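Local coordinates for protein putative isochorismatase hydrolase (Oleispira antarctica, PDB 3LQY) that is probably a hydrolase of the isochorismatase family, its natural substrate not established, at residues A41-K46 against A181-L186. Numbering follows the deposited sequence.
Sequences AKLLAK and ASADEL
The carboxylate of Asp184, the one flat group that meets the other segment, turns OD1 to the aliphatic part of Lys42: OD1 of Asp184 lies 3.6 Å from CD of Lys42, which approaches about 25° out of the carboxylate plane, not over its face. Lysine suits this margin because its methylenes can lie against the neighbouring helix while the terminal amine finds a polar partner, here OE1 of Gln39. The Lys42 chain bends at chi3 (-76°), and NZ of Lys42 stops 4.7 Å from OD1 of Asp184, so the opposite charges probably attract without contact. The carboxylate of Glu185 reaches back, on an extended chain, to the start of its own helix, where N of Ser182 points almost straight at OE2 of Glu185 (2.9 Å, 178°) from above the carboxylate plane. This is one half of a capping box. Serine is a common N-cap residue; OG of Ser182 bonds weakly to Asp146, which also accepts from the amide of Ala183.

Beneath the polar margin the contact is apolar. CD1 of Leu43 rests 3.7 Å from CB of Ala183, whose small methyl lets the helices approach to 6.4 Å between CA of Leu43 and CA of Ala183. Leucine's branched end serves two partners: CD2 of Leu43 reaches CB of Leu186 more loosely, at 4.3 Å. Both leucines also touch Ala144 of strand 140-149, filling the layer between helices and sheet. Helix 33-49 and the short helix 183-187, which follows edge strand 179-181, thus pack side by side on one face of the parallel six-stranded sheet, characteristic of the Rossmann-like alpha/beta fold of isochorismatase-type hydrolases.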
# COMPACT_ATOMS: atom_id res chain seq x y z
N ALA A 41 5.95 7.75 -4.39
CA ALA A 41 5.81 9.17 -4.88
C ALA A 41 6.17 9.28 -6.36
O ALA A 41 5.50 9.97 -7.14
CB ALA A 41 6.73 10.08 -4.08
N LYS A 42 7.24 8.60 -6.75
CA LYS A 42 7.62 8.45 -8.17
C LYS A 42 6.42 7.88 -8.98
O LYS A 42 6.03 8.41 -10.01
CB LYS A 42 8.82 7.51 -8.24
CG LYS A 42 9.87 7.75 -9.29
CD LYS A 42 11.17 6.97 -8.94
CE LYS A 42 11.95 7.70 -7.80
NZ LYS A 42 13.30 7.10 -7.58
N LEU A 43 5.83 6.79 -8.50
CA LEU A 43 4.65 6.18 -9.15
C LEU A 43 3.44 7.10 -9.11
O LEU A 43 2.73 7.31 -10.10
CB LEU A 43 4.29 4.82 -8.48
CG LEU A 43 5.11 3.66 -9.02
CD1 LEU A 43 5.26 2.49 -8.03
CD2 LEU A 43 4.45 3.17 -10.31
N LEU A 44 3.25 7.72 -7.96
CA LEU A 44 2.15 8.67 -7.77
C LEU A 44 2.17 9.77 -8.84
O LEU A 44 1.12 10.18 -9.38
CB LEU A 44 2.32 9.36 -6.43
CG LEU A 44 1.06 9.51 -5.57
CD1 LEU A 44 1.35 10.50 -4.56
CD2 LEU A 44 -0.20 9.87 -6.33
N ALA A 45 3.37 10.26 -9.11
CA ALA A 45 3.58 11.36 -10.05
C ALA A 45 3.29 10.90 -11.48
O ALA A 45 2.70 11.65 -12.27
CB ALA A 45 5.02 11.92 -9.94
N LYS A 46 3.71 9.69 -11.81
CA LYS A 46 3.44 9.11 -13.13
C LYS A 46 1.93 8.96 -13.41
O LYS A 46 1.45 9.33 -14.47
CB LYS A 46 4.17 7.77 -13.29
CG LYS A 46 4.16 7.19 -14.73
CD LYS A 46 4.63 8.22 -15.78
CE LYS A 46 5.22 7.57 -17.00
NZ LYS A 46 5.93 8.53 -17.87
N ALA A 181 7.57 -6.10 -9.44
CA ALA A 181 8.54 -5.41 -10.25
C ALA A 181 8.89 -4.09 -9.58
O ALA A 181 8.21 -3.67 -8.63
CB ALA A 181 7.93 -5.16 -11.62
N SER A 182 9.94 -3.44 -10.08
CA SER A 182 10.41 -2.15 -9.55
C SER A 182 9.42 -1.05 -9.90
O SER A 182 8.73 -1.12 -10.92
CB SER A 182 11.79 -1.84 -10.19
OG SER A 182 12.25 -0.55 -9.91
N ALA A 183 9.33 -0.04 -9.02
CA ALA A 183 8.67 1.23 -9.38
C ALA A 183 9.12 1.67 -10.77
O ALA A 183 8.29 1.97 -11.64
CB ALA A 183 8.99 2.34 -8.35
N ASP A 184 10.43 1.68 -10.98
CA ASP A 184 10.98 2.17 -12.26
C ASP A 184 10.56 1.30 -13.43
O ASP A 184 10.24 1.81 -14.51
CB ASP A 184 12.52 2.29 -12.17
CG ASP A 184 12.97 3.55 -11.39
OD1 ASP A 184 12.20 4.53 -11.33
OD2 ASP A 184 14.09 3.57 -10.82
N GLU A 185 10.54 -0.03 -13.21
CA GLU A 185 10.10 -0.96 -14.23
C GLU A 185 8.62 -0.76 -14.54
O GLU A 185 8.21 -0.83 -15.69
CB GLU A 185 10.37 -2.40 -13.80
CG GLU A 185 11.86 -2.72 -13.71
CD GLU A 185 12.18 -4.04 -13.04
OE1 GLU A 185 13.33 -4.50 -13.19
OE2 GLU A 185 11.29 -4.64 -12.38
N LEU A 186 7.83 -0.49 -13.51
CA LEU A 186 6.40 -0.29 -13.71
C LEU A 186 6.18 1.08 -14.37
O LEU A 186 5.29 1.24 -15.21
CB LEU A 186 5.64 -0.44 -12.39
CG LEU A 186 5.48 -1.87 -11.84
CD1 LEU A 186 5.15 -1.88 -10.37
CD2 LEU A 186 4.42 -2.63 -12.62